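Side-chain contacts in putative lipoprotein (Bacteroides ovatus, PDB 3OQQ), which is of unknown function but carries bound calcium ions and is probably a lipid-anchored extracellular protein: residues L176-D181 with T267-D272; D198-E203 with R324-D329; L257-A262 with V303-K308. All coordinates share one frame; numbering follows the deposited sequence.

Contact 1: residues L176-D181 with T267-D272; sequences LLLTLD and TVITLD
L178 and L180 on strand 173-184 face I269 on strand 266-272 across two backbones that run in the same general direction and approach to 8.2 Å between the CA atoms of L180 and L271. At this spacing the two strands are not hydrogen-bonded neighbours but members of two sheets laid face to face, and side chains alone bridge the gap. I269 divides its two branches between the leucines. Its longer branch extends from a CG1 that is anti to the carbonyl carbon (chi1 -60°), and it meets L178 tip to tip, with I269 CD1 3.6 Å from L178 CD2. The shorter branch turns to the other leucine, whose side chain it meets at a slant, I269 CG2 lying 4.1 Å from L180 CD1. V195 of the facing sheet also touches L178, while L197 and L257 flank I269 within its own sheet. On the far side of strand 173-184 the character changes: D181 turns away from the interface and forms a salt bridge with R300. Every group that meets across the contact is a buried aliphatic methyl, so the strands are joined by the exclusion of water and by the fit of branched side chains, with neither charge nor hydrogen-bond direction fixing how they sit.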
ATOM      1  N   LEU A 176       6.931   8.692   8.022  1.00 25.11           N
ATOM      2  CA  LEU A 176       6.153   7.833   7.155  1.00 24.29           C
ATOM      3  C   LEU A 176       6.426   8.277   5.744  1.00 26.68           C
ATOM      4  O   LEU A 176       6.346   9.472   5.457  1.00 25.49           O
ATOM      5  CB  LEU A 176       4.653   7.947   7.498  1.00 24.50           C
ATOM      6  CG  LEU A 176       3.718   7.008   6.765  1.00 30.26           C
ATOM      7  CD1 LEU A 176       2.730   6.461   7.697  1.00 32.34           C
ATOM      8  CD2 LEU A 176       3.001   7.702   5.605  1.00 33.28           C
ATOM      9  N   LEU A 177       6.819   7.340   4.890  1.00 21.48           N
ATOM     10  CA  LEU A 177       6.989   7.590   3.471  1.00 21.30           C
ATOM     11  C   LEU A 177       6.015   6.680   2.716  1.00 26.64           C
ATOM     12  O   LEU A 177       6.129   5.442   2.796  1.00 26.10           O
ATOM     13  CB  LEU A 177       8.443   7.381   2.995  1.00 21.70           C
ATOM     14  CG  LEU A 177       8.744   7.751   1.533  1.00 25.38           C
ATOM     15  CD1 LEU A 177       8.697   9.270   1.344  1.00 25.37           C
ATOM     16  CD2 LEU A 177      10.133   7.241   1.128  1.00 25.82           C
ATOM     17  N   LEU A 178       5.045   7.300   2.012  1.00 22.54           N
ATOM     18  CA  LEU A 178       4.071   6.600   1.188  1.00 21.49           C
ATOM     19  C   LEU A 178       4.208   6.955  -0.281  1.00 23.58           C
ATOM     20  O   LEU A 178       4.224   8.132  -0.631  1.00 21.34           O
ATOM     21  CB  LEU A 178       2.627   6.909   1.634  1.00 21.55           C
ATOM     22  CG  LEU A 178       1.490   6.486   0.661  1.00 26.28           C
ATOM     23  CD1 LEU A 178       1.209   5.009   0.725  1.00 26.44           C
ATOM     24  CD2 LEU A 178       0.229   7.246   0.915  1.00 28.38           C
ATOM     25  N   THR A 179       4.223   5.931  -1.150  1.00 20.01           N
ATOM     26  CA  THR A 179       4.129   6.160  -2.578  1.00 18.45           C
ATOM     27  C   THR A 179       2.887   5.472  -3.034  1.00 21.45           C
ATOM     28  O   THR A 179       2.521   4.431  -2.484  1.00 20.97           O
ATOM     29  CB  THR A 179       5.366   5.769  -3.402  1.00 24.62           C
ATOM     30  OG1 THR A 179       5.671   4.386  -3.263  1.00 26.03           O
ATOM     31  CG2 THR A 179       6.565   6.657  -3.134  1.00 24.29           C
ATOM     32  N   LEU A 180       2.204   6.089  -3.996  1.00 17.97           N
ATOM     33  CA  LEU A 180       1.020   5.580  -4.692  1.00 17.66           C
ATOM     34  C   LEU A 180       1.308   5.725  -6.168  1.00 22.80           C
ATOM     35  O   LEU A 180       1.523   6.860  -6.645  1.00 21.71           O
ATOM     36  CB  LEU A 180      -0.256   6.354  -4.297  1.00 17.05           C
ATOM     37  CG  LEU A 180      -0.688   6.361  -2.827  1.00 20.62           C
ATOM     38  CD1 LEU A 180      -1.797   7.357  -2.611  1.00 20.12           C
ATOM     39  CD2 LEU A 180      -1.118   4.971  -2.358  1.00 19.82           C
ATOM     40  N   ASP A 181       1.427   4.586  -6.872  1.00 18.04           N
ATOM     41  CA  ASP A 181       1.787   4.567  -8.297  1.00 17.46           C
ATOM     42  C   ASP A 181       0.668   4.025  -9.134  1.00 20.30           C
ATOM     43  O   ASP A 181       0.292   2.874  -8.936  1.00 18.46           O
ATOM     44  CB  ASP A 181       3.061   3.713  -8.523  1.00 18.33           C
ATOM     45  CG  ASP A 181       4.264   4.217  -7.764  1.00 22.50           C
ATOM     46  OD1 ASP A 181       4.298   5.441  -7.434  1.00 20.45           O
ATOM     47  OD2 ASP A 181       5.148   3.399  -7.454  1.00 24.53           O
ATOM     48  N   THR A 267      -5.137  10.765   8.518  1.00 21.53           N
ATOM     49  CA  THR A 267      -4.655  11.530   7.339  1.00 19.86           C
ATOM     50  C   THR A 267      -5.355  11.026   6.066  1.00 22.51           C
ATOM     51  O   THR A 267      -5.337   9.822   5.777  1.00 21.82           O
ATOM     52  CB  THR A 267      -3.117  11.444   7.236  1.00 25.92           C
ATOM     53  OG1 THR A 267      -2.564  11.855   8.486  1.00 35.56           O
ATOM     54  CG2 THR A 267      -2.545  12.326   6.108  1.00 21.56           C
ATOM     55  N   VAL A 268      -5.979  11.934   5.309  1.00 20.24           N
ATOM     56  CA  VAL A 268      -6.680  11.510   4.079  1.00 19.68           C
ATOM     57  C   VAL A 268      -5.871  12.002   2.861  1.00 23.86           C
ATOM     58  O   VAL A 268      -5.684  13.203   2.690  1.00 23.00           O
ATOM     59  CB  VAL A 268      -8.162  11.971   4.042  1.00 22.71           C
ATOM     60  CG1 VAL A 268      -8.833  11.592   2.715  1.00 21.97           C
ATOM     61  CG2 VAL A 268      -8.938  11.413   5.241  1.00 22.11           C
ATOM     62  N   ILE A 269      -5.383  11.051   2.042  1.00 20.71           N
ATOM     63  CA  ILE A 269      -4.545  11.315   0.881  1.00 19.86           C
ATOM     64  C   ILE A 269      -5.301  10.976  -0.397  1.00 23.38           C
ATOM     65  O   ILE A 269      -5.776   9.851  -0.546  1.00 19.77           O
ATOM     66  CB  ILE A 269      -3.206  10.497   0.996  1.00 21.83           C
ATOM     67  CG1 ILE A 269      -2.441  10.919   2.279  1.00 22.02           C
ATOM     68  CG2 ILE A 269      -2.308  10.683  -0.268  1.00 19.03           C
ATOM     69  CD1 ILE A 269      -1.251  10.089   2.654  1.00 16.55           C
ATOM     70  N   THR A 270      -5.388  11.940  -1.335  1.00 20.48           N
ATOM     71  CA  THR A 270      -6.049  11.662  -2.618  1.00 18.87           C
ATOM     72  C   THR A 270      -5.177  12.085  -3.806  1.00 21.48           C
ATOM     73  O   THR A 270      -4.549  13.144  -3.777  1.00 21.41           O
ATOM     74  CB  THR A 270      -7.420  12.324  -2.726  1.00 16.58           C
ATOM     75  OG1 THR A 270      -7.260  13.722  -2.561  1.00 19.94           O
ATOM     76  CG2 THR A 270      -8.439  11.775  -1.722  1.00 15.51           C
ATOM     77  N   LEU A 271      -5.177  11.249  -4.849  1.00 17.80           N
ATOM     78  CA  LEU A 271      -4.544  11.487  -6.126  1.00 16.68           C
ATOM     79  C   LEU A 271      -5.646  11.592  -7.161  1.00 21.86           C
ATOM     80  O   LEU A 271      -6.283  10.589  -7.502  1.00 22.23           O
ATOM     81  CB  LEU A 271      -3.545  10.375  -6.476  1.00 15.53           C
ATOM     82  CG  LEU A 271      -2.877  10.510  -7.866  1.00 16.96           C
ATOM     83  CD1 LEU A 271      -2.083  11.843  -7.995  1.00 15.56           C
ATOM     84  CD2 LEU A 271      -1.996   9.334  -8.141  1.00 13.02           C
ATOM     85  N   ASP A 272      -5.915  12.824  -7.601  1.00 16.76           N
ATOM     86  CA  ASP A 272      -6.963  13.154  -8.579  1.00 15.01           C
ATOM     87  C   ASP A 272      -6.295  13.312  -9.952  1.00 22.00           C
ATOM     88  O   ASP A 272      -5.070  13.481 -10.003  1.00 21.08           O
ATOM     89  CB  ASP A 272      -7.649  14.434  -8.097  1.00 15.62           C
ATOM     90  CG  ASP A 272      -8.962  14.864  -8.736  1.00 22.96           C
ATOM     91  OD1 ASP A 272      -9.389  14.227  -9.743  1.00 22.28           O
ATOM     92  OD2 ASP A 272      -9.539  15.837  -8.260  1.00 23.63           O
TER

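Contact 2: residues D198-E203 with R324-D329; sequences DGLKSE and RELILD
L326 has CG anti to its carbonyl carbon (chi1 -65°), and L200 has CG anti to the backbone N (chi1 -163°); these torsions bring the two leucines together at about a right angle. The CD1 methyl of L326 does the touching. It lies 3.9 Å from L200 CB and about as far from both methyls of that leucine, which places it against the whole flank of the L200 side chain and not against one tip. The other branch reaches the backbone just before the turn, with L326 CD2 3.4 Å from D198 O. One leucine from the last turn of helix 314-328 thus bridges two points of the connection that leaves strand 190-198. This connection carries the chain from the six-stranded antiparallel sheet to strand 205-215 of the sheet packed against it, so the helix packs against a connection between two facing sheets, consistent with a beta sandwich. L200 is the centre of an inverse gamma turn, in which K201 N makes a weak hydrogen bond to G199 O at 2.9 Å. G199 before it has a positive phi of 83°, a conformation that suits glycine. The D198 carboxylate takes no part in the apolar packing and instead forms a salt bridge with R332. On the helix, R324 O accepts from both I327 N and L328 N, and D329 is the first residue to leave helical geometry. I327, next to L326, faces another surface, where it packs on L156 and V158 of strand 150-161.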
ATOM      1  N   ASP A 198      -5.583   5.479   8.779  1.00 22.50           N
ATOM      2  CA  ASP A 198      -6.467   5.350   9.922  1.00 22.12           C
ATOM      3  C   ASP A 198      -5.712   5.468  11.253  1.00 26.08           C
ATOM      4  O   ASP A 198      -4.714   4.770  11.477  1.00 23.74           O
ATOM      5  CB  ASP A 198      -7.208   4.011   9.826  1.00 23.95           C
ATOM      6  CG  ASP A 198      -8.547   4.016  10.510  1.00 37.24           C
ATOM      7  OD1 ASP A 198      -8.583   4.251  11.726  1.00 38.00           O
ATOM      8  OD2 ASP A 198      -9.563   3.814   9.817  1.00 48.72           O
ATOM      9  N   GLY A 199      -6.176   6.390  12.099  1.00 24.66           N
ATOM     10  CA  GLY A 199      -5.558   6.636  13.397  1.00 25.31           C
ATOM     11  C   GLY A 199      -4.359   7.566  13.357  1.00 29.23           C
ATOM     12  O   GLY A 199      -3.881   7.971  14.418  1.00 29.75           O
ATOM     13  N   LEU A 200      -3.847   7.926  12.148  1.00 25.64           N
ATOM     14  CA  LEU A 200      -2.728   8.858  12.098  1.00 24.34           C
ATOM     15  C   LEU A 200      -3.268  10.291  12.216  1.00 28.18           C
ATOM     16  O   LEU A 200      -3.448  10.976  11.217  1.00 26.43           O
ATOM     17  CB  LEU A 200      -1.831   8.683  10.873  1.00 23.09           C
ATOM     18  CG  LEU A 200      -0.461   9.378  11.044  1.00 28.05           C
ATOM     19  CD1 LEU A 200       0.460   8.614  12.031  1.00 28.22           C
ATOM     20  CD2 LEU A 200       0.186   9.597   9.743  1.00 31.35           C
ATOM     21  N   LYS A 201      -3.562  10.705  13.454  1.00 26.14           N
ATOM     22  CA  LYS A 201      -4.158  12.002  13.788  1.00 26.28           C
ATOM     23  C   LYS A 201      -3.197  13.173  13.542  1.00 27.89           C
ATOM     24  O   LYS A 201      -1.980  12.985  13.552  1.00 27.46           O
ATOM     25  CB  LYS A 201      -4.634  11.997  15.250  1.00 30.47           C
ATOM     26  CG  LYS A 201      -5.587  10.843  15.562  1.00 38.88           C
ATOM     27  CD  LYS A 201      -6.372  11.090  16.819  1.00 50.76           C
ATOM     28  CE  LYS A 201      -6.805   9.806  17.484  1.00 61.64           C
ATOM     29  NZ  LYS A 201      -5.965   9.509  18.677  1.00 66.97           N
ATOM     30  N   SER A 202      -3.756  14.384  13.343  1.00 24.27           N
ATOM     31  CA  SER A 202      -2.989  15.609  13.082  1.00 25.04           C
ATOM     32  C   SER A 202      -2.019  15.921  14.251  1.00 29.58           C
ATOM     33  O   SER A 202      -0.907  16.365  14.006  1.00 29.23           O
ATOM     34  CB  SER A 202      -3.920  16.798  12.811  1.00 27.33           C
ATOM     35  OG  SER A 202      -4.760  17.084  13.916  1.00 35.31           O
ATOM     36  N   GLU A 203      -2.421  15.608  15.490  1.00 27.97           N
ATOM     37  CA  GLU A 203      -1.647  15.776  16.729  1.00 29.71           C
ATOM     38  C   GLU A 203      -0.313  15.019  16.641  1.00 31.70           C
ATOM     39  O   GLU A 203       0.629  15.380  17.336  1.00 31.60           O
ATOM     40  CB  GLU A 203      -2.449  15.255  17.954  1.00 32.24           C
ATOM     41  CG  GLU A 203      -3.712  16.040  18.301  1.00 47.31           C
ATOM     42  CD  GLU A 203      -4.981  15.787  17.496  1.00 69.55           C
ATOM     43  OE1 GLU A 203      -4.922  15.050  16.484  1.00 43.99           O
ATOM     44  OE2 GLU A 203      -6.033  16.366  17.858  1.00 63.24           O
ATOM     45  N   ARG A 324       3.259   2.911  13.814  1.00 28.41           N
ATOM     46  CA  ARG A 324       3.567   1.474  13.694  1.00 28.10           C
ATOM     47  C   ARG A 324       2.397   0.649  13.165  1.00 31.42           C
ATOM     48  O   ARG A 324       2.596  -0.185  12.277  1.00 31.92           O
ATOM     49  CB  ARG A 324       4.021   0.899  15.029  1.00 27.81           C
ATOM     50  CG  ARG A 324       5.493   1.107  15.326  1.00 40.22           C
ATOM     51  CD  ARG A 324       5.838   0.450  16.651  1.00 48.19           C
ATOM     52  NE  ARG A 324       7.190   0.786  17.083  1.00 51.80           N
ATOM     53  CZ  ARG A 324       7.650   0.610  18.316  1.00 65.29           C
ATOM     54  NH1 ARG A 324       6.866   0.101  19.258  1.00 55.24           N
ATOM     55  NH2 ARG A 324       8.897   0.946  18.617  1.00 52.56           N
ATOM     56  N   GLU A 325       1.186   0.894  13.696  1.00 27.24           N
ATOM     57  CA  GLU A 325      -0.047   0.200  13.335  1.00 26.49           C
ATOM     58  C   GLU A 325      -0.444   0.430  11.879  1.00 28.93           C
ATOM     59  O   GLU A 325      -1.213  -0.368  11.350  1.00 29.41           O
ATOM     60  CB  GLU A 325      -1.196   0.611  14.275  1.00 28.75           C
ATOM     61  CG  GLU A 325      -1.177  -0.151  15.588  1.00 42.12           C
ATOM     62  CD  GLU A 325      -1.650  -1.582  15.461  1.00 60.63           C
ATOM     63  OE1 GLU A 325      -2.884  -1.809  15.479  1.00 52.44           O
ATOM     64  OE2 GLU A 325      -0.787  -2.473  15.289  1.00 62.09           O
ATOM     65  N   LEU A 326       0.077   1.477  11.208  1.00 24.19           N
ATOM     66  CA  LEU A 326      -0.238   1.654   9.781  1.00 24.17           C
ATOM     67  C   LEU A 326       0.421   0.550   8.944  1.00 32.21           C
ATOM     68  O   LEU A 326      -0.106   0.183   7.890  1.00 32.55           O
ATOM     69  CB  LEU A 326       0.167   3.050   9.244  1.00 23.66           C
ATOM     70  CG  LEU A 326      -0.603   4.212   9.855  1.00 27.97           C
ATOM     71  CD1 LEU A 326       0.031   5.522   9.493  1.00 27.11           C
ATOM     72  CD2 LEU A 326      -2.062   4.190   9.430  1.00 30.61           C
ATOM     73  N   ILE A 327       1.574   0.024   9.395  1.00 30.77           N
ATOM     74  CA  ILE A 327       2.244  -1.075   8.688  1.00 30.84           C
ATOM     75  C   ILE A 327       1.758  -2.414   9.242  1.00 36.59           C
ATOM     76  O   ILE A 327       1.490  -3.343   8.465  1.00 35.74           O
ATOM     77  CB  ILE A 327       3.789  -0.968   8.769  1.00 34.13           C
ATOM     78  CG1 ILE A 327       4.316   0.276   8.018  1.00 33.93           C
ATOM     79  CG2 ILE A 327       4.496  -2.304   8.326  1.00 34.88           C
ATOM     80  CD1 ILE A 327       5.049   0.019   6.765  1.00 42.54           C
ATOM     81  N   LEU A 328       1.715  -2.533  10.588  1.00 34.07           N
ATOM     82  CA  LEU A 328       1.362  -3.782  11.246  1.00 33.95           C
ATOM     83  C   LEU A 328      -0.087  -4.172  10.984  1.00 39.34           C
ATOM     84  O   LEU A 328      -0.325  -5.287  10.505  1.00 41.33           O
ATOM     85  CB  LEU A 328       1.666  -3.738  12.762  1.00 34.77           C
ATOM     86  CG  LEU A 328       3.168  -3.626  13.159  1.00 39.50           C
ATOM     87  CD1 LEU A 328       3.356  -3.763  14.659  1.00 40.14           C
ATOM     88  CD2 LEU A 328       4.045  -4.645  12.420  1.00 41.54           C
ATOM     89  N   ASP A 329      -1.046  -3.274  11.251  1.00 32.98           N
ATOM     90  CA  ASP A 329      -2.460  -3.582  11.033  1.00 31.99           C
ATOM     91  C   ASP A 329      -2.914  -3.225   9.591  1.00 36.82           C
ATOM     92  O   ASP A 329      -3.091  -2.048   9.245  1.00 36.68           O
ATOM     93  CB  ASP A 329      -3.326  -2.872  12.080  1.00 33.24           C
ATOM     94  CG  ASP A 329      -4.788  -3.277  12.103  1.00 34.36           C
ATOM     95  OD1 ASP A 329      -5.207  -4.061  11.217  1.00 33.15           O
ATOM     96  OD2 ASP A 329      -5.530  -2.750  12.953  1.00 37.13           O
TER

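Contact 3: residues L257-A262 with V303-K308; sequences LTVDKA and VRLIGK
A water accepts a hydrogen bond from K308 NZ at 2.7 Å and a weak one from K261 NZ at 3.2 Å, linking the ends of the two segments. The backbone O of V205 also accepts from K261 NZ, and weakly from K308 NZ. These shared acceptors probably ease the repulsion between two ammonium groups 4.7 Å apart. Away from this polar end the contact is aliphatic. V259 and V303 reach toward each other tip to tip, their CG2 methyls 3.7 Å apart. In V259 the other methyl, CG1, is anti to the backbone N (chi1 -179°) and approaches L305 obliquely, 4.0 Å from L305 CD2. L257 adds a looser touch on V303. Replacing V259 by an alanine would probably open a gap facing V303 and leave L305 CD2 without its partner methyl. Within its own sheet, V259 also packs on T267. The axes of strands 257-262 and 303-307 approach to 9.8 Å and diverge by only 20°, nearly aligned, a spacing and angle typical of facing sheets in a beta sandwich.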
ATOM      1  N   LEU A 257      -2.614  16.188  -5.912  1.00 16.22           N
ATOM      2  CA  LEU A 257      -2.352  15.414  -4.706  1.00 15.09           C
ATOM      3  C   LEU A 257      -2.713  16.249  -3.491  1.00 20.30           C
ATOM      4  O   LEU A 257      -2.151  17.320  -3.281  1.00 19.76           O
ATOM      5  CB  LEU A 257      -0.883  14.960  -4.654  1.00 14.73           C
ATOM      6  CG  LEU A 257      -0.363  14.329  -3.365  1.00 16.41           C
ATOM      7  CD1 LEU A 257      -1.139  13.051  -3.001  1.00 13.44           C
ATOM      8  CD2 LEU A 257       1.091  14.069  -3.491  1.00 19.37           C
ATOM      9  N   THR A 258      -3.691  15.767  -2.713  1.00 17.01           N
ATOM     10  CA  THR A 258      -4.146  16.448  -1.515  1.00 16.27           C
ATOM     11  C   THR A 258      -3.801  15.588  -0.319  1.00 20.87           C
ATOM     12  O   THR A 258      -4.072  14.390  -0.307  1.00 19.59           O
ATOM     13  CB  THR A 258      -5.647  16.787  -1.594  1.00 20.95           C
ATOM     14  OG1 THR A 258      -5.890  17.508  -2.801  1.00 20.19           O
ATOM     15  CG2 THR A 258      -6.128  17.630  -0.398  1.00 16.51           C
ATOM     16  N   VAL A 259      -3.173  16.203   0.678  1.00 19.02           N
ATOM     17  CA  VAL A 259      -2.887  15.537   1.948  1.00 18.10           C
ATOM     18  C   VAL A 259      -3.636  16.335   3.028  1.00 20.20           C
ATOM     19  O   VAL A 259      -3.351  17.514   3.225  1.00 17.01           O
ATOM     20  CB  VAL A 259      -1.374  15.364   2.246  1.00 20.77           C
ATOM     21  CG1 VAL A 259      -1.170  14.632   3.565  1.00 19.73           C
ATOM     22  CG2 VAL A 259      -0.667  14.617   1.119  1.00 19.41           C
ATOM     23  N   ASP A 260      -4.610  15.697   3.695  1.00 17.97           N
ATOM     24  CA  ASP A 260      -5.395  16.336   4.756  1.00 17.90           C
ATOM     25  C   ASP A 260      -5.138  15.584   6.060  1.00 21.13           C
ATOM     26  O   ASP A 260      -5.695  14.501   6.259  1.00 18.91           O
ATOM     27  CB  ASP A 260      -6.897  16.366   4.393  1.00 18.87           C
ATOM     28  CG  ASP A 260      -7.802  17.164   5.337  1.00 23.49           C
ATOM     29  OD1 ASP A 260      -7.373  17.464   6.463  1.00 20.26           O
ATOM     30  OD2 ASP A 260      -8.960  17.439   4.957  1.00 30.12           O
ATOM     31  N   LYS A 261      -4.286  16.159   6.950  1.00 16.92           N
ATOM     32  CA  LYS A 261      -3.932  15.489   8.193  1.00 16.55           C
ATOM     33  C   LYS A 261      -4.978  15.741   9.280  1.00 22.29           C
ATOM     34  O   LYS A 261      -4.915  15.104  10.317  1.00 24.46           O
ATOM     35  CB  LYS A 261      -2.532  15.951   8.677  1.00 17.88           C
ATOM     36  CG  LYS A 261      -2.475  17.400   9.272  1.00 17.16           C
ATOM     37  CD  LYS A 261      -1.103  17.666   9.837  1.00 25.09           C
ATOM     38  CE  LYS A 261      -0.941  19.051  10.421  1.00 28.27           C
ATOM     39  NZ  LYS A 261       0.506  19.354  10.648  1.00 24.40           N
ATOM     40  N   ALA A 262      -5.940  16.637   9.040  1.00 19.98           N
ATOM     41  CA  ALA A 262      -6.876  17.098  10.061  1.00 22.16           C
ATOM     42  C   ALA A 262      -8.253  16.383  10.108  1.00 26.63           C
ATOM     43  O   ALA A 262      -9.115  16.788  10.885  1.00 29.58           O
ATOM     44  CB  ALA A 262      -7.069  18.605   9.918  1.00 22.96           C
ATOM     45  N   VAL A 303       4.280  10.935  -0.457  1.00 19.53           N
ATOM     46  CA  VAL A 303       3.958  11.680   0.764  1.00 17.91           C
ATOM     47  C   VAL A 303       4.900  11.291   1.879  1.00 21.90           C
ATOM     48  O   VAL A 303       5.030  10.116   2.223  1.00 20.49           O
ATOM     49  CB  VAL A 303       2.484  11.472   1.211  1.00 20.53           C
ATOM     50  CG1 VAL A 303       2.159  12.330   2.446  1.00 20.77           C
ATOM     51  CG2 VAL A 303       1.497  11.772   0.079  1.00 19.09           C
ATOM     52  N   ARG A 304       5.563  12.294   2.437  1.00 20.60           N
ATOM     53  CA  ARG A 304       6.407  12.143   3.608  1.00 21.63           C
ATOM     54  C   ARG A 304       5.715  12.860   4.761  1.00 26.53           C
ATOM     55  O   ARG A 304       5.421  14.057   4.658  1.00 25.50           O
ATOM     56  CB  ARG A 304       7.806  12.712   3.339  1.00 25.20           C
ATOM     57  CG  ARG A 304       8.798  12.471   4.465  1.00 36.79           C
ATOM     58  CD  ARG A 304      10.108  13.120   4.121  1.00 46.21           C
ATOM     59  NE  ARG A 304      11.053  13.105   5.237  1.00 47.24           N
ATOM     60  CZ  ARG A 304      11.892  14.098   5.508  1.00 60.17           C
ATOM     61  NH1 ARG A 304      11.888  15.199   4.768  1.00 39.08           N
ATOM     62  NH2 ARG A 304      12.734  14.004   6.529  1.00 53.06           N
ATOM     63  N   LEU A 305       5.382  12.124   5.821  1.00 23.88           N
ATOM     64  CA  LEU A 305       4.754  12.714   7.012  1.00 23.64           C
ATOM     65  C   LEU A 305       5.740  12.616   8.160  1.00 27.81           C
ATOM     66  O   LEU A 305       6.156  11.508   8.496  1.00 26.31           O
ATOM     67  CB  LEU A 305       3.428  12.030   7.376  1.00 23.46           C
ATOM     68  CG  LEU A 305       2.396  11.887   6.263  1.00 27.88           C
ATOM     69  CD1 LEU A 305       1.342  10.946   6.670  1.00 28.83           C
ATOM     70  CD2 LEU A 305       1.755  13.216   5.902  1.00 26.11           C
ATOM     71  N   ILE A 306       6.161  13.770   8.713  1.00 24.10           N
ATOM     72  CA  ILE A 306       7.155  13.829   9.788  1.00 24.51           C
ATOM     73  C   ILE A 306       6.402  14.009  11.090  1.00 30.89           C
ATOM     74  O   ILE A 306       5.630  14.980  11.251  1.00 31.55           O
ATOM     75  CB  ILE A 306       8.233  14.927   9.534  1.00 27.90           C
ATOM     76  CG1 ILE A 306       8.951  14.685   8.185  1.00 29.64           C
ATOM     77  CG2 ILE A 306       9.282  14.976  10.660  1.00 28.99           C
ATOM     78  CD1 ILE A 306       8.603  15.705   7.093  1.00 45.78           C
ATOM     79  N   GLY A 307       6.597  13.045  11.988  1.00 26.53           N
ATOM     80  CA  GLY A 307       5.940  13.048  13.287  1.00 27.16           C
ATOM     81  C   GLY A 307       6.386  14.173  14.200  1.00 32.44           C
ATOM     82  O   GLY A 307       7.529  14.629  14.112  1.00 31.15           O
ATOM     83  N   LYS A 308       5.471  14.631  15.080  1.00 32.90           N
ATOM     84  CA  LYS A 308       5.717  15.675  16.073  1.00 35.66           C
ATOM     85  C   LYS A 308       6.834  15.237  17.007  1.00 45.81           C
ATOM     86  O   LYS A 308       6.880  14.080  17.446  1.00 45.36           O
ATOM     87  CB  LYS A 308       4.452  15.966  16.910  1.00 39.35           C
ATOM     88  CG  LYS A 308       3.437  16.877  16.263  1.00 58.30           C
ATOM     89  CD  LYS A 308       3.499  18.289  16.815  1.00 68.26           C
ATOM     90  CE  LYS A 308       2.255  19.082  16.486  1.00 80.99           C
ATOM     91  NZ  LYS A 308       2.099  19.327  15.023  1.00 85.93           N
TER
HETATM   92  O   HOH W   1      -0.212  18.837  13.771  1.00 35.92           O

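The three contacts belong to one continuous core. Contacts 1 and 3, with centres about 9 Å apart, join the same two facing sheets. Each sheet ties them together by a backbone pair: V268 N lies 2.8 Å from D260 O in one, and V303 N lies 2.8 Å from L178 O in the other. Contact 2 sits at the end of this interface, about 14 Å from contact 1 and 12 Å from contact 3, measured between centres. T267 OG1 is 3.0 Å from L200 O, a probable hydrogen bond to contact 1, while L200 CD2 packs 3.5 Å from L305 CD1 in contact 3. The calcium ions are held by other residues, among them D146 and D149.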